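Local coordinates for protein neuraminidase (Influenza A virus, PDB 4GDI) that is a tetrameric, calcium-binding neuraminidase-like surface protein of a bat influenza A virus that may remove sialic acid, though its putative active site has diverged, at residues K19-H25 with T358-S364; Y310-K316 with V366-D372. All blocks are in the same frame, centred on the assembly; numbering follows the deposited sequence.

Contact 1: K19-H25 with T358-S364; sequences KGWVPTH and TFCGINS. With GOL (glycerol), chain T.
P23 lays the side of its ring over one face of the F359 phenyl, CB 4.0 Å from the ring centroid and offset toward the rim, a CH-pi contact. With CG anti to its carbonyl carbon (chi1 -75°), the phenyl swings back beside its own backbone N, where CD2 and CE2 reach the proline. On the same sheet face W21 brings CE3 to within 3.5 Å of G361 N, lying against the backbone of a residue that has no side chain. The other face carries V22 and I362, which meet nearly perpendicular with CG2 to CG2 at 3.6 Å, then C360, disulfide-bonded to C338. Farther along, T24 OG1 and T358 OG1 share a 2.8 Å hydrogen bond, and a glycerol, probably from the crystallisation liquor, bonds to T358 OG1 through its O1. Antiparallel backbone bonds, among them C360 N to V22 O at 2.9 Å, close the N-terminal strand 20-23 onto 358-362, the end of the propeller's last strand. A classic bulge sits at each end: K19 and G20 face I362, T24 and H25 face T358. Chemically, then, backbone bonds carry the strand pairing, while apolar packing on both faces gives way at the 24/358 end to a hydroxyl pair.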
# COMPACT_ATOMS: atom_id res chain seq x y z
N LYS A 19 2.62 -36.68 -4.67
CA LYS A 19 2.23 -37.48 -5.83
C LYS A 19 1.97 -36.59 -7.03
O LYS A 19 1.64 -37.07 -8.11
CB LYS A 19 0.99 -38.31 -5.52
CG LYS A 19 1.17 -39.24 -4.33
CD LYS A 19 -0.04 -40.12 -4.09
CE LYS A 19 -0.13 -40.53 -2.62
NZ LYS A 19 -0.93 -41.77 -2.41
N GLY A 20 2.10 -35.29 -6.84
CA GLY A 20 1.94 -34.36 -7.94
C GLY A 20 2.50 -32.99 -7.61
O GLY A 20 2.90 -32.73 -6.48
N TRP A 21 2.53 -32.11 -8.61
CA TRP A 21 3.00 -30.75 -8.41
C TRP A 21 2.07 -29.80 -9.14
O TRP A 21 1.78 -29.99 -10.32
CB TRP A 21 4.41 -30.60 -8.98
CG TRP A 21 5.42 -31.55 -8.39
CD1 TRP A 21 5.75 -32.79 -8.86
CD2 TRP A 21 6.22 -31.33 -7.23
NE1 TRP A 21 6.72 -33.34 -8.07
CE2 TRP A 21 7.02 -32.47 -7.06
CE3 TRP A 21 6.34 -30.28 -6.33
CZ2 TRP A 21 7.93 -32.59 -6.01
CZ3 TRP A 21 7.25 -30.40 -5.29
CH2 TRP A 21 8.02 -31.54 -5.14
N VAL A 22 1.61 -28.78 -8.44
CA VAL A 22 0.71 -27.82 -9.05
C VAL A 22 1.26 -26.40 -8.92
O VAL A 22 1.89 -26.06 -7.92
CB VAL A 22 -0.70 -27.89 -8.43
CG1 VAL A 22 -1.31 -29.26 -8.69
CG2 VAL A 22 -0.66 -27.61 -6.94
N PRO A 23 1.03 -25.57 -9.96
CA PRO A 23 1.52 -24.19 -9.89
C PRO A 23 0.68 -23.34 -8.94
O PRO A 23 -0.55 -23.31 -9.06
CB PRO A 23 1.36 -23.70 -11.34
CG PRO A 23 0.22 -24.51 -11.88
CD PRO A 23 0.33 -25.86 -11.22
N THR A 24 1.32 -22.65 -8.02
CA THR A 24 0.59 -21.77 -7.13
C THR A 24 0.74 -20.33 -7.62
O THR A 24 -0.03 -19.47 -7.25
CB THR A 24 1.07 -21.89 -5.68
OG1 THR A 24 2.48 -21.68 -5.63
CG2 THR A 24 0.74 -23.26 -5.12
N HIS A 25 1.73 -20.11 -8.49
CA HIS A 25 1.99 -18.79 -9.04
C HIS A 25 2.71 -18.95 -10.36
O HIS A 25 3.81 -19.48 -10.40
CB HIS A 25 2.81 -17.95 -8.04
CG HIS A 25 3.38 -16.68 -8.61
ND1 HIS A 25 2.72 -15.47 -8.54
CD2 HIS A 25 4.55 -16.44 -9.24
CE1 HIS A 25 3.46 -14.54 -9.11
NE2 HIS A 25 4.58 -15.09 -9.55
N THR A 358 6.09 -20.65 -9.20
CA THR A 358 6.23 -21.52 -8.03
C THR A 358 5.26 -22.69 -8.15
O THR A 358 4.17 -22.53 -8.68
CB THR A 358 5.95 -20.78 -6.71
OG1 THR A 358 4.63 -20.25 -6.73
CG2 THR A 358 6.92 -19.66 -6.46
N PHE A 359 5.69 -23.85 -7.64
CA PHE A 359 4.92 -25.09 -7.70
C PHE A 359 5.02 -25.75 -6.33
O PHE A 359 6.08 -25.76 -5.73
CB PHE A 359 5.52 -26.07 -8.72
CG PHE A 359 5.25 -25.71 -10.15
CD1 PHE A 359 6.01 -24.76 -10.79
CD2 PHE A 359 4.25 -26.35 -10.86
CE1 PHE A 359 5.77 -24.44 -12.11
CE2 PHE A 359 4.01 -26.04 -12.18
CZ PHE A 359 4.77 -25.09 -12.81
N CYS A 360 3.93 -26.31 -5.84
CA CYS A 360 3.95 -27.01 -4.56
C CYS A 360 3.52 -28.46 -4.73
O CYS A 360 2.72 -28.79 -5.61
CB CYS A 360 3.05 -26.30 -3.55
SG CYS A 360 3.68 -24.69 -3.07
N GLY A 361 4.05 -29.33 -3.87
CA GLY A 361 3.70 -30.74 -3.91
C GLY A 361 2.29 -30.94 -3.40
O GLY A 361 1.84 -30.20 -2.54
N ILE A 362 1.57 -31.91 -3.96
CA ILE A 362 0.24 -32.25 -3.47
C ILE A 362 0.23 -33.75 -3.25
O ILE A 362 0.98 -34.47 -3.88
CB ILE A 362 -0.90 -31.88 -4.45
CG1 ILE A 362 -0.65 -32.51 -5.82
CG2 ILE A 362 -1.02 -30.36 -4.58
CD1 ILE A 362 -1.83 -32.45 -6.77
N ASN A 363 -0.65 -34.21 -2.37
CA ASN A 363 -0.68 -35.62 -2.00
C ASN A 363 -1.63 -36.44 -2.87
O ASN A 363 -2.05 -37.52 -2.46
CB ASN A 363 -1.08 -35.76 -0.53
CG ASN A 363 -2.39 -35.08 -0.21
OD1 ASN A 363 -3.28 -34.98 -1.06
ND2 ASN A 363 -2.51 -34.58 1.02
N SER A 364 -1.96 -35.93 -4.05
CA SER A 364 -2.82 -36.65 -4.98
C SER A 364 -2.24 -36.56 -6.37
O SER A 364 -1.65 -35.55 -6.74
CB SER A 364 -4.23 -36.06 -5.00
OG SER A 364 -4.80 -36.10 -3.70
C1 GOL T . 3.05 -18.87 -3.41
O1 GOL T . 4.22 -18.93 -4.20
C2 GOL T . 3.11 -19.95 -2.34
O2 GOL T . 2.88 -21.19 -2.95
C3 GOL T . 2.08 -19.71 -1.23
O3 GOL T . 2.28 -18.45 -0.63

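Contact 2: Y310-K316 with V366-D372; sequences YELFSNK and VQNINWD
D372 turns its carboxylate into the bend 314-316, where three successive backbone N-H groups converge on it. N315 N comes in on the syn side of OD2, 2.7 Å away and only 16° out of the carboxylate plane. S314 N meets the same oxygen from one side of the plane, and K316 N reaches OD1 from the other, at 3.1 Å. With both oxygens engaged, the group's rotation is fixed, and the gathered N-H dipoles would probably stabilise its negative charge. OD1 also lies at the edge of the F313 ring, in its plane. Next along, F313 crosses W371 obliquely: CE1 of the phenyl touches CB of the tryptophan at 3.6 Å, while the indole, one face covered by CG2 of I369, turns its edge to L312 O. That carbonyl accepts from W371 N at 2.8 Å.

At the other end N368 and Y310 run alongside each other, head to tail, ring and amide planes 67° apart. With CG opposite the backbone N (chi1 -167°), the N368 amide reaches across to the strand end, where E311 N donates to a lone pair of OD1 at 2.8 Å, in the carbonyl plane. V366 O sits at the phenol's edge, in plane, 3.4 Å from CE1; the Y310 hydroxyl itself bonds to K19 O. A water bridges E311 O and N368 O. E311 OE2 makes a salt bridge to K283, and K316 NZ one to E76 of the second subunit.

N370 OD1 accepts from D372 N, an Asx turn that holds the D372 backbone N, and N368 centres an inverse gamma turn. This is an irregular C-terminal tail held by side-chain-to-backbone bonds along the edge of a beta-propeller, beside the subunit interface.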
# COMPACT_ATOMS: atom_id res chain seq x y z
N TYR A 310 6.20 -36.20 -14.84
CA TYR A 310 5.39 -35.05 -15.18
C TYR A 310 6.18 -34.04 -15.98
O TYR A 310 7.16 -33.47 -15.50
CB TYR A 310 4.90 -34.35 -13.92
CG TYR A 310 3.87 -35.07 -13.12
CD1 TYR A 310 2.57 -35.21 -13.58
CD2 TYR A 310 4.18 -35.57 -11.85
CE1 TYR A 310 1.61 -35.86 -12.81
CE2 TYR A 310 3.23 -36.22 -11.09
CZ TYR A 310 1.95 -36.36 -11.57
OH TYR A 310 1.01 -37.00 -10.80
N GLU A 311 5.74 -33.79 -17.20
CA GLU A 311 6.38 -32.81 -18.04
C GLU A 311 5.64 -31.52 -17.80
O GLU A 311 4.63 -31.24 -18.45
CB GLU A 311 6.29 -33.25 -19.50
CG GLU A 311 7.04 -32.37 -20.47
CD GLU A 311 7.15 -33.00 -21.85
OE1 GLU A 311 7.37 -34.23 -21.93
OE2 GLU A 311 7.01 -32.27 -22.86
N LEU A 312 6.11 -30.75 -16.82
CA LEU A 312 5.41 -29.53 -16.42
C LEU A 312 5.46 -28.46 -17.52
O LEU A 312 4.49 -27.74 -17.74
CB LEU A 312 6.02 -28.97 -15.13
CG LEU A 312 5.85 -29.86 -13.89
CD1 LEU A 312 6.48 -29.16 -12.66
CD2 LEU A 312 4.37 -30.18 -13.65
N PHE A 313 6.61 -28.38 -18.18
CA PHE A 313 6.75 -27.53 -19.36
C PHE A 313 7.44 -28.36 -20.45
O PHE A 313 8.26 -29.22 -20.14
CB PHE A 313 7.61 -26.30 -19.05
CG PHE A 313 6.97 -25.35 -18.07
CD1 PHE A 313 6.06 -24.40 -18.50
CD2 PHE A 313 7.30 -25.39 -16.73
CE1 PHE A 313 5.47 -23.51 -17.60
CE2 PHE A 313 6.73 -24.51 -15.82
CZ PHE A 313 5.81 -23.57 -16.26
N SER A 314 7.12 -28.10 -21.72
CA SER A 314 7.79 -28.81 -22.82
C SER A 314 8.74 -27.90 -23.57
O SER A 314 9.90 -28.24 -23.77
CB SER A 314 6.80 -29.40 -23.81
OG SER A 314 5.95 -30.34 -23.18
N ASN A 315 8.23 -26.75 -23.99
CA ASN A 315 8.99 -25.85 -24.84
C ASN A 315 9.43 -24.55 -24.18
O ASN A 315 10.42 -23.95 -24.59
CB ASN A 315 8.18 -25.54 -26.10
CG ASN A 315 7.98 -26.77 -26.97
OD1 ASN A 315 8.93 -27.47 -27.31
ND2 ASN A 315 6.73 -27.05 -27.32
N LYS A 316 8.71 -24.10 -23.15
CA LYS A 316 9.07 -22.84 -22.48
C LYS A 316 10.52 -22.92 -22.03
O LYS A 316 10.97 -23.96 -21.56
CB LYS A 316 8.16 -22.56 -21.28
CG LYS A 316 7.30 -21.31 -21.44
CD LYS A 316 6.39 -21.10 -20.23
CE LYS A 316 5.39 -19.98 -20.47
NZ LYS A 316 5.98 -18.83 -21.23
N VAL A 366 -2.32 -36.00 -10.42
CA VAL A 366 -3.10 -35.20 -11.35
C VAL A 366 -2.66 -35.63 -12.73
O VAL A 366 -1.72 -36.41 -12.85
CB VAL A 366 -2.84 -33.69 -11.18
CG1 VAL A 366 -3.48 -33.18 -9.89
CG2 VAL A 366 -1.35 -33.41 -11.19
N GLN A 367 -3.31 -35.12 -13.76
CA GLN A 367 -2.92 -35.47 -15.11
C GLN A 367 -1.64 -34.74 -15.50
O GLN A 367 -1.23 -33.79 -14.84
CB GLN A 367 -4.06 -35.18 -16.10
CG GLN A 367 -5.16 -36.22 -16.03
CD GLN A 367 -4.64 -37.62 -16.35
OE1 GLN A 367 -4.12 -37.87 -17.44
NE2 GLN A 367 -4.76 -38.53 -15.38
N ASN A 368 -1.00 -35.21 -16.57
CA ASN A 368 0.26 -34.67 -17.02
C ASN A 368 0.03 -33.38 -17.81
O ASN A 368 0.33 -33.30 -19.01
CB ASN A 368 0.99 -35.72 -17.85
CG ASN A 368 2.44 -35.36 -18.11
OD1 ASN A 368 3.00 -34.49 -17.45
ND2 ASN A 368 3.05 -36.04 -19.07
N ILE A 369 -0.49 -32.36 -17.13
CA ILE A 369 -0.77 -31.08 -17.77
C ILE A 369 0.51 -30.39 -18.22
O ILE A 369 1.52 -30.41 -17.51
CB ILE A 369 -1.53 -30.13 -16.85
CG1 ILE A 369 -2.96 -30.61 -16.69
CG2 ILE A 369 -1.55 -28.72 -17.44
CD1 ILE A 369 -3.85 -29.59 -16.04
N ASN A 370 0.46 -29.80 -19.40
CA ASN A 370 1.59 -29.04 -19.91
C ASN A 370 1.27 -27.57 -19.71
O ASN A 370 0.28 -27.06 -20.24
CB ASN A 370 1.80 -29.34 -21.39
CG ASN A 370 3.04 -28.70 -21.94
OD1 ASN A 370 3.35 -27.55 -21.63
ND2 ASN A 370 3.79 -29.45 -22.74
N TRP A 371 2.09 -26.88 -18.92
CA TRP A 371 1.79 -25.50 -18.56
C TRP A 371 2.38 -24.50 -19.56
O TRP A 371 2.35 -23.30 -19.29
CB TRP A 371 2.28 -25.20 -17.14
CG TRP A 371 1.49 -25.94 -16.12
CD1 TRP A 371 1.83 -27.12 -15.53
CD2 TRP A 371 0.21 -25.58 -15.59
NE1 TRP A 371 0.84 -27.51 -14.65
CE2 TRP A 371 -0.16 -26.58 -14.68
CE3 TRP A 371 -0.65 -24.50 -15.80
CZ2 TRP A 371 -1.36 -26.53 -13.96
CZ3 TRP A 371 -1.84 -24.45 -15.09
CH2 TRP A 371 -2.18 -25.46 -14.18
N ASP A 372 2.90 -24.98 -20.68
CA ASP A 372 3.41 -24.11 -21.74
C ASP A 372 2.34 -23.11 -22.15
O ASP A 372 2.62 -21.92 -22.36
CB ASP A 372 3.81 -24.91 -22.99
CG ASP A 372 5.21 -25.49 -22.91
OD1 ASP A 372 6.00 -25.08 -22.03
OD2 ASP A 372 5.54 -26.36 -23.74
O HOH W 1 3.04 -32.59 -20.03

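How the contacts relate
The centres of contacts 1 and 2 lie about 12 Å apart on the same side of the chain's centre. Their segments alternate along the sequence: 19-25, 310-316, 358-364, then 366-372. Contact 1 lies within the four-stranded antiparallel sheet, pairing strand 20-25 with 352-362, whereas contact 2 joins the end of strand 309-311, in a neighbouring sheet, to the tail that follows 352-362. They meet directly: P23 packs on W371, and F359 on F313. Together they join the first strand and the C-terminal tail to the propeller, and both touch the second subunit, so this closure lies beside the tetramer interface.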